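Local coordinates for putative peptidyl-arginine deiminase family protein (Campylobacter jejuni subsp. jejuni serotype O:2, PDB 6B2W) that probably hydrolyses agmatine to N-carbamoylputrescine and ammonia, a step in polyamine biosynthesis, at residues 252-257 with 287-292; 220-225 with 248-253; 10-15 with 186-191. The protein carries 1 engineered substitution. All blocks are in the same frame, centred on the assembly; numbering follows the deposited sequence.

Contact 1. Residues 252-257 with 287-292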
ATOM      1  N   GLU A 252      12.161 -14.454   1.107  1.00 24.69           N
ATOM      2  CA  GLU A 252      11.379 -14.852  -0.066  1.00 24.33           C
ATOM      3  C   GLU A 252       9.910 -15.135   0.261  1.00 23.59           C
ATOM      4  O   GLU A 252       9.596 -15.809   1.243  1.00 23.47           O
ATOM      5  CB  GLU A 252      12.036 -16.049  -0.760  1.00 24.76           C
ATOM      6  CG  GLU A 252      13.383 -15.693  -1.380  1.00 25.23           C
ATOM      7  CD  GLU A 252      13.939 -16.758  -2.310  1.00 25.42           C
ATOM      8  OE1 GLU A 252      13.596 -17.952  -2.149  1.00 25.91           O
ATOM      9  OE2 GLU A 252      14.728 -16.394  -3.207  1.00 25.25           O
ATOM     10  N   LEU A 253       9.023 -14.598  -0.575  1.00 22.89           N
ATOM     11  CA  LEU A 253       7.576 -14.742  -0.420  1.00 22.49           C
ATOM     12  C   LEU A 253       7.010 -15.489  -1.632  1.00 22.51           C
ATOM     13  O   LEU A 253       6.485 -14.865  -2.557  1.00 21.81           O
ATOM     14  CB  LEU A 253       6.923 -13.362  -0.297  1.00 22.12           C
ATOM     15  CG  LEU A 253       7.385 -12.492   0.874  1.00 21.97           C
ATOM     16  CD1 LEU A 253       6.883 -11.069   0.712  1.00 21.86           C
ATOM     17  CD2 LEU A 253       6.917 -13.077   2.199  1.00 22.01           C
ATOM     18  N   PRO A 254       7.123 -16.833  -1.637  1.00 22.74           N
ATOM     19  CA  PRO A 254       6.642 -17.597  -2.791  1.00 22.83           C
ATOM     20  C   PRO A 254       5.152 -17.389  -3.037  1.00 22.91           C
ATOM     21  O   PRO A 254       4.355 -17.515  -2.112  1.00 22.46           O
ATOM     22  CB  PRO A 254       6.932 -19.054  -2.401  1.00 22.61           C
ATOM     23  CG  PRO A 254       7.024 -19.045  -0.918  1.00 22.53           C
ATOM     24  CD  PRO A 254       7.629 -17.718  -0.572  1.00 22.61           C
ATOM     25  N   ILE A 255       4.789 -17.067  -4.275  1.00 23.54           N
ATOM     26  CA  ILE A 255       3.385 -16.846  -4.617  1.00 23.91           C
ATOM     27  C   ILE A 255       2.587 -18.145  -4.508  1.00 24.32           C
ATOM     28  O   ILE A 255       3.164 -19.236  -4.592  1.00 23.86           O
ATOM     29  CB  ILE A 255       3.201 -16.256  -6.032  1.00 23.95           C
ATOM     30  CG1 ILE A 255       3.723 -17.214  -7.115  1.00 24.21           C
ATOM     31  CG2 ILE A 255       3.878 -14.897  -6.120  1.00 24.13           C
ATOM     32  CD1 ILE A 255       3.301 -16.838  -8.523  1.00 24.24           C
ATOM     33  N   PRO A 256       1.261 -18.036  -4.314  1.00 24.98           N
ATOM     34  CA  PRO A 256       0.442 -19.243  -4.270  1.00 25.41           C
ATOM     35  C   PRO A 256       0.295 -19.891  -5.639  1.00 26.00           C
ATOM     36  O   PRO A 256       0.614 -19.279  -6.663  1.00 25.71           O
ATOM     37  CB  PRO A 256      -0.931 -18.735  -3.791  1.00 25.22           C
ATOM     38  CG  PRO A 256      -0.708 -17.353  -3.293  1.00 25.12           C
ATOM     39  CD  PRO A 256       0.453 -16.828  -4.076  1.00 25.09           C
ATOM     40  N   LYS A 257      -0.185 -21.128  -5.644  1.00 26.91           N
ATOM     41  CA  LYS A 257      -0.613 -21.764  -6.875  1.00 27.98           C
ATOM     42  C   LYS A 257      -1.826 -20.993  -7.416  1.00 28.20           C
ATOM     43  O   LYS A 257      -2.597 -20.432  -6.638  1.00 27.97           O
ATOM     44  CB  LYS A 257      -0.946 -23.235  -6.627  1.00 28.60           C
ATOM     45  CG  LYS A 257       0.283 -24.113  -6.433  1.00 29.32           C
ATOM     46  CD  LYS A 257       0.783 -24.676  -7.758  1.00 30.31           C
ATOM     47  CE  LYS A 257       1.976 -25.607  -7.573  1.00 31.21           C
ATOM     48  NZ  LYS A 257       2.131 -26.578  -8.698  1.00 31.47           N
ATOM     49  N   ASP A 287      -3.674 -21.066   0.632  1.00 22.43           N
ATOM     50  CA  ASP A 287      -2.685 -21.893  -0.036  1.00 22.23           C
ATOM     51  C   ASP A 287      -1.763 -22.391   1.077  1.00 22.50           C
ATOM     52  O   ASP A 287      -1.753 -21.828   2.175  1.00 22.22           O
ATOM     53  CB  ASP A 287      -1.932 -21.031  -1.057  1.00 22.02           C
ATOM     54  CG  ASP A 287      -0.880 -21.801  -1.842  1.00 21.86           C
ATOM     55  OD1 ASP A 287       0.224 -22.017  -1.301  1.00 21.75           O
ATOM     56  OD2 ASP A 287      -1.140 -22.152  -3.014  1.00 21.64           O
ATOM     57  N   LYS A 288      -1.000 -23.447   0.814  1.00 22.93           N
ATOM     58  CA  LYS A 288      -0.041 -23.949   1.803  1.00 23.33           C
ATOM     59  C   LYS A 288       1.034 -22.910   2.149  1.00 23.63           C
ATOM     60  O   LYS A 288       1.624 -22.963   3.229  1.00 24.37           O
ATOM     61  CB  LYS A 288       0.624 -25.242   1.320  1.00 23.51           C
ATOM     62  CG  LYS A 288       1.583 -25.063   0.148  1.00 23.81           C
ATOM     63  CD  LYS A 288       2.791 -25.980   0.255  1.00 23.90           C
ATOM     64  CE  LYS A 288       3.885 -25.575  -0.715  1.00 24.09           C
ATOM     65  NZ  LYS A 288       3.387 -25.453  -2.117  1.00 24.33           N
ATOM     66  N   ASN A 289       1.287 -21.978   1.230  1.00 23.59           N
ATOM     67  CA  ASN A 289       2.284 -20.927   1.433  1.00 23.72           C
ATOM     68  C   ASN A 289       1.896 -19.853   2.448  1.00 23.58           C
ATOM     69  O   ASN A 289       2.751 -19.072   2.858  1.00 23.51           O
ATOM     70  CB  ASN A 289       2.647 -20.265   0.096  1.00 23.87           C
ATOM     71  CG  ASN A 289       3.487 -21.164  -0.789  1.00 24.09           C
ATOM     72  OD1 ASN A 289       3.803 -22.295  -0.426  1.00 24.24           O
ATOM     73  ND2 ASN A 289       3.859 -20.660  -1.957  1.00 24.41           N
ATOM     74  N   ASP A 290       0.624 -19.804   2.844  1.00 23.46           N
ATOM     75  CA  ASP A 290       0.198 -18.943   3.952  1.00 23.69           C
ATOM     76  C   ASP A 290       1.044 -19.203   5.196  1.00 24.47           C
ATOM     77  O   ASP A 290       1.593 -18.279   5.794  1.00 23.92           O
ATOM     78  CB  ASP A 290      -1.272 -19.192   4.306  1.00 23.35           C
ATOM     79  CG  ASP A 290      -2.228 -18.706   3.241  1.00 23.10           C
ATOM     80  OD1 ASP A 290      -1.776 -18.106   2.247  1.00 22.88           O
ATOM     81  OD2 ASP A 290      -3.446 -18.925   3.396  1.00 23.09           O
ATOM     82  N   GLU A 291       1.138 -20.471   5.581  1.00 25.85           N
ATOM     83  CA  GLU A 291       1.901 -20.861   6.760  1.00 26.91           C
ATOM     84  C   GLU A 291       3.379 -20.553   6.574  1.00 26.25           C
ATOM     85  O   GLU A 291       4.033 -20.049   7.482  1.00 25.80           O
ATOM     86  CB  GLU A 291       1.720 -22.354   7.046  1.00 28.60           C
ATOM     87  CG  GLU A 291       2.558 -22.867   8.210  1.00 30.61           C
ATOM     88  CD  GLU A 291       2.441 -24.364   8.421  1.00 32.58           C
ATOM     89  OE1 GLU A 291       1.914 -25.061   7.524  1.00 34.84           O
ATOM     90  OE2 GLU A 291       2.886 -24.845   9.487  1.00 34.01           O
ATOM     91  N   ILE A 292       3.901 -20.861   5.392  1.00 25.80           N
ATOM     92  CA  ILE A 292       5.327 -20.718   5.131  1.00 25.51           C
ATOM     93  C   ILE A 292       5.776 -19.259   5.223  1.00 24.80           C
ATOM     94  O   ILE A 292       6.774 -18.965   5.881  1.00 25.09           O
ATOM     95  CB  ILE A 292       5.717 -21.335   3.771  1.00 25.83           C
ATOM     96  CG1 ILE A 292       5.592 -22.863   3.849  1.00 26.09           C
ATOM     97  CG2 ILE A 292       7.141 -20.943   3.384  1.00 25.73           C
ATOM     98  CD1 ILE A 292       5.658 -23.564   2.509  1.00 26.41           C
TER
HETATM   99  O   HOH W   1      -3.648 -21.212  -4.096  1.00 16.62           O

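Contact 2. Residues 220-225 with 248-253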
ATOM      1  N   ILE A 220      14.645  -6.711   2.708  1.00 24.91           N
ATOM      2  CA  ILE A 220      13.565  -6.640   1.729  1.00 24.76           C
ATOM      3  C   ILE A 220      12.899  -8.009   1.596  1.00 25.16           C
ATOM      4  O   ILE A 220      13.575  -9.003   1.340  1.00 25.62           O
ATOM      5  CB  ILE A 220      14.080  -6.211   0.338  1.00 24.48           C
ATOM      6  CG1 ILE A 220      14.535  -4.747   0.363  1.00 24.21           C
ATOM      7  CG2 ILE A 220      12.994  -6.398  -0.714  1.00 24.70           C
ATOM      8  CD1 ILE A 220      15.266  -4.297  -0.885  1.00 23.94           C
ATOM      9  N   ALA A 221      11.579  -8.056   1.768  1.00 25.27           N
ATOM     10  CA  ALA A 221      10.805  -9.268   1.513  1.00 25.27           C
ATOM     11  C   ALA A 221      10.195  -9.160   0.128  1.00 25.63           C
ATOM     12  O   ALA A 221       9.483  -8.194  -0.149  1.00 25.74           O
ATOM     13  CB  ALA A 221       9.715  -9.438   2.555  1.00 25.42           C
ATOM     14  N   HIS A 222      10.465 -10.146  -0.731  1.00 25.91           N
ATOM     15  CA  HIS A 222      10.066 -10.082  -2.144  1.00 26.02           C
ATOM     16  C   HIS A 222       9.470 -11.390  -2.672  1.00 26.50           C
ATOM     17  O   HIS A 222       9.778 -12.473  -2.174  1.00 26.78           O
ATOM     18  CB  HIS A 222      11.267  -9.691  -3.011  1.00 25.90           C
ATOM     19  CG  HIS A 222      12.302 -10.769  -3.136  1.00 25.73           C
ATOM     20  ND1 HIS A 222      12.326 -11.657  -4.191  1.00 25.63           N
ATOM     21  CD2 HIS A 222      13.347 -11.100  -2.341  1.00 25.61           C
ATOM     22  CE1 HIS A 222      13.341 -12.489  -4.040  1.00 25.59           C
ATOM     23  NE2 HIS A 222      13.976 -12.174  -2.924  1.00 25.67           N
ATOM     24  N   CYS A 223       8.640 -11.266  -3.708  1.00 26.69           N
ATOM     25  CA  CYS A 223       7.974 -12.408  -4.338  1.00 26.78           C
ATOM     26  C   CYS A 223       8.898 -13.228  -5.247  1.00 27.16           C
ATOM     27  O   CYS A 223       9.848 -12.703  -5.835  1.00 27.34           O
ATOM     28  CB  CYS A 223       6.770 -11.931  -5.165  1.00 26.60           C
ATOM     29  SG  CYS A 223       5.522 -10.987  -4.252  1.00 26.25           S
ATOM     30  N   ILE A 224       8.591 -14.521  -5.349  1.00 27.54           N
ATOM     31  CA  ILE A 224       9.224 -15.439  -6.300  1.00 28.03           C
ATOM     32  C   ILE A 224       8.199 -16.500  -6.662  1.00 28.87           C
ATOM     33  O   ILE A 224       7.140 -16.578  -6.039  1.00 28.86           O
ATOM     34  CB  ILE A 224      10.456 -16.153  -5.710  1.00 27.76           C
ATOM     35  CG1 ILE A 224      10.097 -16.778  -4.363  1.00 27.60           C
ATOM     36  CG2 ILE A 224      11.629 -15.191  -5.581  1.00 27.77           C
ATOM     37  CD1 ILE A 224      11.146 -17.722  -3.838  1.00 27.66           C
ATOM     38  N   CYS A 225       8.525 -17.326  -7.651  1.00 30.42           N
ATOM     39  CA  CYS A 225       7.628 -18.384  -8.112  1.00 31.77           C
ATOM     40  C   CYS A 225       8.376 -19.717  -8.141  1.00 32.38           C
ATOM     41  O   CYS A 225       9.411 -19.835  -8.793  1.00 32.36           O
ATOM     42  CB  CYS A 225       7.097 -18.026  -9.500  1.00 32.15           C
ATOM     43  SG  CYS A 225       5.959 -19.224 -10.225  1.00 32.85           S
ATOM     44  N   PHE A 248      20.988  -5.437   0.369  1.00 30.45           N
ATOM     45  CA  PHE A 248      20.081  -5.715   1.479  1.00 29.65           C
ATOM     46  C   PHE A 248      19.885  -7.218   1.657  1.00 29.73           C
ATOM     47  O   PHE A 248      20.017  -7.989   0.700  1.00 29.57           O
ATOM     48  CB  PHE A 248      18.721  -5.051   1.239  1.00 29.50           C
ATOM     49  CG  PHE A 248      18.764  -3.554   1.297  1.00 29.36           C
ATOM     50  CD1 PHE A 248      18.928  -2.899   2.514  1.00 29.11           C
ATOM     51  CD2 PHE A 248      18.641  -2.792   0.143  1.00 29.19           C
ATOM     52  CE1 PHE A 248      18.970  -1.519   2.577  1.00 28.89           C
ATOM     53  CE2 PHE A 248      18.685  -1.409   0.201  1.00 29.14           C
ATOM     54  CZ  PHE A 248      18.850  -0.771   1.418  1.00 29.00           C
ATOM     55  N   ASP A 249      19.573  -7.626   2.886  1.00 29.59           N
ATOM     56  CA  ASP A 249      19.157  -9.003   3.161  1.00 29.44           C
ATOM     57  C   ASP A 249      17.796  -9.259   2.517  1.00 28.99           C
ATOM     58  O   ASP A 249      16.975  -8.345   2.402  1.00 29.08           O
ATOM     59  CB  ASP A 249      19.081  -9.260   4.670  1.00 29.95           C
ATOM     60  CG  ASP A 249      20.453  -9.339   5.327  1.00 30.25           C
ATOM     61  OD1 ASP A 249      21.448  -9.621   4.622  1.00 30.81           O
ATOM     62  OD2 ASP A 249      20.533  -9.127   6.556  1.00 30.11           O
ATOM     63  N   LEU A 250      17.564 -10.501   2.094  1.00 27.90           N
ATOM     64  CA  LEU A 250      16.360 -10.842   1.345  1.00 27.03           C
ATOM     65  C   LEU A 250      15.576 -11.984   1.996  1.00 26.46           C
ATOM     66  O   LEU A 250      16.156 -12.949   2.492  1.00 25.93           O
ATOM     67  CB  LEU A 250      16.720 -11.198  -0.100  1.00 26.92           C
ATOM     68  CG  LEU A 250      17.494 -10.145  -0.909  1.00 26.81           C
ATOM     69  CD1 LEU A 250      17.760 -10.657  -2.316  1.00 26.68           C
ATOM     70  CD2 LEU A 250      16.775  -8.805  -0.979  1.00 26.67           C
ATOM     71  N   LEU A 251      14.249 -11.845   1.990  1.00 25.94           N
ATOM     72  CA  LEU A 251      13.328 -12.850   2.523  1.00 25.48           C
ATOM     73  C   LEU A 251      12.330 -13.172   1.419  1.00 25.12           C
ATOM     74  O   LEU A 251      11.726 -12.267   0.850  1.00 25.30           O
ATOM     75  CB  LEU A 251      12.613 -12.304   3.764  1.00 25.39           C
ATOM     76  CG  LEU A 251      11.824 -13.290   4.633  1.00 25.33           C
ATOM     77  CD1 LEU A 251      11.739 -12.797   6.072  1.00 25.13           C
ATOM     78  CD2 LEU A 251      10.428 -13.541   4.079  1.00 25.49           C
ATOM     79  N   GLU A 252      12.161 -14.454   1.107  1.00 24.69           N
ATOM     80  CA  GLU A 252      11.379 -14.852  -0.066  1.00 24.33           C
ATOM     81  C   GLU A 252       9.910 -15.135   0.261  1.00 23.59           C
ATOM     82  O   GLU A 252       9.596 -15.809   1.243  1.00 23.47           O
ATOM     83  CB  GLU A 252      12.036 -16.049  -0.760  1.00 24.76           C
ATOM     84  CG  GLU A 252      13.383 -15.693  -1.380  1.00 25.23           C
ATOM     85  CD  GLU A 252      13.939 -16.758  -2.310  1.00 25.42           C
ATOM     86  OE1 GLU A 252      13.596 -17.952  -2.149  1.00 25.91           O
ATOM     87  OE2 GLU A 252      14.728 -16.394  -3.207  1.00 25.25           O
ATOM     88  N   LEU A 253       9.023 -14.598  -0.575  1.00 22.89           N
ATOM     89  CA  LEU A 253       7.576 -14.742  -0.420  1.00 22.49           C
ATOM     90  C   LEU A 253       7.010 -15.489  -1.632  1.00 22.51           C
ATOM     91  O   LEU A 253       6.485 -14.865  -2.557  1.00 21.81           O
ATOM     92  CB  LEU A 253       6.923 -13.362  -0.297  1.00 22.12           C
ATOM     93  CG  LEU A 253       7.385 -12.492   0.874  1.00 21.97           C
ATOM     94  CD1 LEU A 253       6.883 -11.069   0.712  1.00 21.86           C
ATOM     95  CD2 LEU A 253       6.917 -13.077   2.199  1.00 22.01           C
TER
HETATM   96  O   HOH W   2      16.046 -13.749  -2.416  1.00 43.00           O

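Contact 3. Residues 10-15 with 186-191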
ATOM      1  N   ILE A  10      13.570  16.977   5.133  1.00 27.31           N
ATOM      2  CA  ILE A  10      12.535  15.963   4.947  1.00 27.24           C
ATOM      3  C   ILE A  10      13.040  14.584   5.364  1.00 27.61           C
ATOM      4  O   ILE A  10      14.159  14.203   5.027  1.00 28.22           O
ATOM      5  CB  ILE A  10      12.086  15.871   3.473  1.00 27.01           C
ATOM      6  CG1 ILE A  10      11.837  17.259   2.872  1.00 26.95           C
ATOM      7  CG2 ILE A  10      10.836  15.012   3.347  1.00 26.86           C
ATOM      8  CD1 ILE A  10      10.729  18.045   3.537  1.00 27.19           C
ATOM      9  N   LYS A  11      12.205  13.845   6.093  1.00 27.86           N
ATOM     10  CA  LYS A  11      12.455  12.435   6.397  1.00 27.92           C
ATOM     11  C   LYS A  11      11.294  11.580   5.904  1.00 26.60           C
ATOM     12  O   LYS A  11      10.135  11.911   6.138  1.00 25.92           O
ATOM     13  CB  LYS A  11      12.608  12.209   7.900  1.00 29.03           C
ATOM     14  CG  LYS A  11      13.994  12.465   8.462  1.00 30.28           C
ATOM     15  CD  LYS A  11      14.278  11.537   9.641  1.00 31.51           C
ATOM     16  CE  LYS A  11      15.129  12.207  10.711  1.00 32.44           C
ATOM     17  NZ  LYS A  11      16.393  12.785  10.177  1.00 32.66           N
ATOM     18  N   SER A  12      11.618  10.475   5.236  1.00 25.79           N
ATOM     19  CA  SER A  12      10.623   9.501   4.792  1.00 24.96           C
ATOM     20  C   SER A  12      10.348   8.506   5.915  1.00 24.50           C
ATOM     21  O   SER A  12      11.274   8.058   6.592  1.00 24.23           O
ATOM     22  CB  SER A  12      11.110   8.766   3.540  1.00 24.76           C
ATOM     23  OG  SER A  12      12.377   8.165   3.752  1.00 24.54           O
ATOM     24  N   ILE A  13       9.075   8.166   6.105  1.00 24.15           N
ATOM     25  CA  ILE A  13       8.655   7.325   7.226  1.00 23.90           C
ATOM     26  C   ILE A  13       8.381   5.894   6.754  1.00 23.81           C
ATOM     27  O   ILE A  13       7.594   5.690   5.831  1.00 23.66           O
ATOM     28  CB  ILE A  13       7.370   7.868   7.892  1.00 24.04           C
ATOM     29  CG1 ILE A  13       7.460   9.387   8.101  1.00 24.07           C
ATOM     30  CG2 ILE A  13       7.123   7.163   9.221  1.00 23.89           C
ATOM     31  CD1 ILE A  13       6.156  10.029   8.535  1.00 23.94           C
ATOM     32  N   PRO A  14       9.027   4.898   7.388  1.00 23.87           N
ATOM     33  CA  PRO A  14       8.703   3.507   7.091  1.00 23.86           C
ATOM     34  C   PRO A  14       7.430   3.069   7.811  1.00 23.92           C
ATOM     35  O   PRO A  14       7.040   3.677   8.808  1.00 23.82           O
ATOM     36  CB  PRO A  14       9.915   2.749   7.622  1.00 23.81           C
ATOM     37  CG  PRO A  14      10.400   3.579   8.757  1.00 23.77           C
ATOM     38  CD  PRO A  14      10.062   5.007   8.433  1.00 23.74           C
ATOM     39  N   GLU A  15       6.808   2.005   7.316  1.00 24.19           N
ATOM     40  CA  GLU A  15       5.477   1.596   7.768  1.00 24.39           C
ATOM     41  C   GLU A  15       5.457   1.115   9.216  1.00 24.54           C
ATOM     42  O   GLU A  15       4.451   1.280   9.911  1.00 24.74           O
ATOM     43  CB  GLU A  15       4.923   0.501   6.851  1.00 24.54           C
ATOM     44  CG  GLU A  15       3.410   0.516   6.705  1.00 24.63           C
ATOM     45  CD  GLU A  15       2.954  -0.195   5.449  1.00 24.61           C
ATOM     46  OE1 GLU A  15       2.666   0.498   4.450  1.00 24.63           O
ATOM     47  OE2 GLU A  15       2.908  -1.444   5.449  1.00 24.33           O
ATOM     48  N   PHE A 186      10.781  13.416  -0.759  1.00 29.76           N
ATOM     49  CA  PHE A 186      10.915  12.548   0.411  1.00 29.72           C
ATOM     50  C   PHE A 186      12.293  12.634   1.070  1.00 30.16           C
ATOM     51  O   PHE A 186      12.566  11.922   2.038  1.00 29.77           O
ATOM     52  CB  PHE A 186      10.593  11.100   0.025  1.00 29.57           C
ATOM     53  CG  PHE A 186       9.160  10.890  -0.371  1.00 29.19           C
ATOM     54  CD1 PHE A 186       8.173  10.759   0.595  1.00 29.16           C
ATOM     55  CD2 PHE A 186       8.794  10.838  -1.709  1.00 29.21           C
ATOM     56  CE1 PHE A 186       6.848  10.575   0.234  1.00 29.26           C
ATOM     57  CE2 PHE A 186       7.471  10.652  -2.077  1.00 29.35           C
ATOM     58  CZ  PHE A 186       6.496  10.520  -1.104  1.00 29.29           C
ATOM     59  N   GLY A 187      13.154  13.516   0.556  1.00 30.65           N
ATOM     60  CA  GLY A 187      14.491  13.715   1.111  1.00 30.83           C
ATOM     61  C   GLY A 187      15.288  12.430   1.125  1.00 30.98           C
ATOM     62  O   GLY A 187      15.829  12.041   2.159  1.00 31.11           O
ATOM     63  N   LEU A 188      15.355  11.776  -0.029  1.00 31.51           N
ATOM     64  CA  LEU A 188      15.981  10.462  -0.150  1.00 32.75           C
ATOM     65  C   LEU A 188      17.430  10.558  -0.613  1.00 33.95           C
ATOM     66  O   LEU A 188      17.804  11.491  -1.321  1.00 35.22           O
ATOM     67  CB  LEU A 188      15.205   9.598  -1.149  1.00 32.61           C
ATOM     68  CG  LEU A 188      13.723   9.346  -0.864  1.00 32.20           C
ATOM     69  CD1 LEU A 188      13.051   8.736  -2.085  1.00 32.02           C
ATOM     70  CD2 LEU A 188      13.545   8.454   0.354  1.00 32.06           C
ATOM     71  N   LYS A 189      18.232   9.578  -0.210  1.00 35.08           N
ATOM     72  CA  LYS A 189      19.581   9.393  -0.744  1.00 35.72           C
ATOM     73  C   LYS A 189      19.570   8.527  -2.003  1.00 35.68           C
ATOM     74  O   LYS A 189      20.377   8.737  -2.904  1.00 36.16           O
ATOM     75  CB  LYS A 189      20.478   8.720   0.292  1.00 36.54           C
ATOM     76  CG  LYS A 189      20.672   9.518   1.571  1.00 38.02           C
ATOM     77  CD  LYS A 189      21.666   8.837   2.503  1.00 39.08           C
ATOM     78  CE  LYS A 189      21.056   7.628   3.201  1.00 39.48           C
ATOM     79  NZ  LYS A 189      22.034   6.517   3.370  1.00 39.81           N
ATOM     80  N   GLN A 190      18.657   7.558  -2.060  1.00 35.48           N
ATOM     81  CA  GLN A 190      18.684   6.523  -3.093  1.00 35.19           C
ATOM     82  C   GLN A 190      17.282   6.026  -3.446  1.00 34.38           C
ATOM     83  O   GLN A 190      16.431   5.868  -2.569  1.00 34.48           O
ATOM     84  CB  GLN A 190      19.526   5.344  -2.595  1.00 35.76           C
ATOM     85  CG  GLN A 190      19.769   4.235  -3.608  1.00 36.54           C
ATOM     86  CD  GLN A 190      20.440   3.022  -2.984  1.00 37.78           C
ATOM     87  OE1 GLN A 190      21.064   3.118  -1.924  1.00 38.25           O
ATOM     88  NE2 GLN A 190      20.311   1.871  -3.636  1.00 38.50           N
ATOM     89  N   ILE A 191      17.055   5.783  -4.735  1.00 33.08           N
ATOM     90  CA  ILE A 191      15.858   5.089  -5.203  1.00 31.77           C
ATOM     91  C   ILE A 191      16.293   3.853  -5.981  1.00 31.41           C
ATOM     92  O   ILE A 191      17.078   3.955  -6.923  1.00 32.21           O
ATOM     93  CB  ILE A 191      14.984   5.986  -6.101  1.00 31.33           C
ATOM     94  CG1 ILE A 191      14.471   7.193  -5.303  1.00 31.19           C
ATOM     95  CG2 ILE A 191      13.817   5.187  -6.674  1.00 31.08           C
ATOM     96  CD1 ILE A 191      13.693   8.210  -6.116  1.00 30.91           C
TER
HETATM   97  O   HOH W   3      14.090  10.198   3.809  1.00 21.31           O

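Contact 1. Residues 252-257 with 287-292
Asp287 OD2 is approached by both a backbone N-H and a water. It accepts a hydrogen bond from Lys257 N at 3.0 Å. The N-H comes from above the carboxylate plane, about 45° out of it. A water lies 2.9 Å from the same OD2 and equally near Lys257 O, but other acceptors compete for its two hydrogens. The other oxygen of the carboxylate works within its own segment. Asp287 OD1 takes a bond from Asn289 N at 2.7 Å through its anti lone pair, nearly straight at 168°. This is a capping bond at the turn leading into helix 289-300. One carboxylate therefore ties the start of helix 289-300 to the loop after strand 249-254. With both oxygens engaged, its rotation is probably restricted. The side chain reaches the loop because CG stands opposite the backbone N of Asp287 (chi1 -179°). Its CG also packs against Pro256 CB at 3.6 Å.

Asn289 makes the second link. Its amide nitrogen ND2 gives a weak bond to Pro254 O at 3.2 Å. ND2 also sits 3.5 Å from Pro254 CB, so the amide rests beside the proline ring. Pro254 and Asn289 are both buried, while Lys257 lies at the exposed end.

The contact joins the loop leaving strand 249-254 to the start of helix 289-300, by side-chain to backbone bonds and proline packing. Tyr270, from a loop, touches Pro256, Asp287 and Asn289. Farther along helix 289-300, Ile293 and Arg296 meet Pro254, and Arg296 also bonds Glu252 O. Leu253 of strand 249-254 lies on the same helix, against Ile293 and Leu297.

Contact 2. Residues 220-225 with 248-253
The His222 ring meets Leu250 and Glu252 from the neighbouring strand. Leu250 CB lies at the ring edge, near its plane, 4.1 Å from His222 CD2. Glu252 CG approaches obliquely, 3.9 Å from His222 NE2. The His222 and Glu252 side chains lie side by side and point the same way, yet ring and carboxylate planes stand 87° apart. A water in the ring plane joins the two groups: it is 2.7 Å from His222 NE2 and donates to Glu252 OE2. A chi1 of 71° sets CG between the backbone N and the carbonyl carbon and turns the ring toward the neighbouring strand. Its other nitrogen, ND1, donates to Cys223 O. Met239, Lys240 and Leu243 of helix 233-244 also touch His222. Phe248 is the second flat group. Ile220 CD1 comes obliquely to its ring, 3.8 Å from Phe248 CD2, while Phe214 meets the ring edge-to-face.

The backbones form a parallel pair. Ile220 N binds Asp249 O, Leu251 N binds Ile220 O, His222 N binds Leu251 O, and Leu253 N binds His222 O at 2.8 Å. The axes of strands 220-224 and 249-253 cross at 36°. They belong to a beta-alpha-beta unit whose connecting helix, 233-244, packs on the face carrying Ile220 and His222. The other face carries Ala221, Leu251 and Leu253; Ala221 CB touches Leu253 CD1 at 3.8 Å, and helix 289-300 covers the two leucines.

Backbone bonds and apolar side chains hold the strands together. His222 and Glu252 share a face with Ile220 and Leu250, and there Lys240 makes a salt bridge with Glu252 OE2, which probably keeps the carboxylate charged.

Contact 3. Residues 10-15 with 186-191
Ile10 lays its CG2 branch against the backbone of Phe186, with CG2 3.6 Å from Phe186 C. The branch reaches there because CG2 stands opposite the backbone N of Ile10, while the end of the side chain leads away from the other segment. Ile10 CB is also 3.9 Å from Gly187 N. The second touch is made by Ser12. Its OG lies 3.6 Å from Leu188 CD2, and its CB is 3.8 Å from Phe186 O. A chi1 of 55° sets Ser12 OG between the backbone N and the carbonyl carbon, and this position brings it against the leucine methyl.

No direct hydrogen bond crosses between the segments. A water makes the polar link instead. It accepts from Ser12 N at 2.9 Å and donates to Phe186 O at 2.9 Å. The water thus gives both Phe186 O and Ser12 N a hydrogen-bonding partner.

Phe186 lies at the end of helix 175-186. Gly187 is the first residue after it to leave helical geometry, with positive phi (58°). The chain then passes through Leu188 into strand 190-194. On the other side, strand 10-12 is an outermost strand of a mixed sheet with 94-98, 101-108 and 138-141. The contact joins the edge of one sheet to the connection that enters another. In the sheet of strand 10-12, Asp106 and Phe107 bind a potassium ion, about 13 Å from the Phe186 side chain. The family belongs to the guanidino-group modifying enzymes, which share the pentein fold, a propeller of alpha/beta units.

Neighbouring strands hold both sides in place. Lys11 bonds Val97 through the backbone, and Ile96 touches both Ile10 and Phe186. Phe151 packs on Ser12, Phe186 and Leu188.

Contacts 1 and 2 are neighbours and share Glu252 and Leu253 on strand 249-254. Contact 2 pairs this edge strand with 219-224, and contact 1 takes up its end and ties it to helix 289-300. They touch directly, with a probable hydrogen bond from Ile255 N to Ile224 O at 3.0 Å. Contact 1 is mostly buried, contacts 2 and 3 partly so. Contact 3 lies apart, its centre about 21 Å from that of contact 2 and about 30 Å from that of contact 1. Regular backbone pairing dominates contact 2, side-chain bonds to backbone dominate contact 1, and contact 3 depends on van der Waals touches and one bridging water.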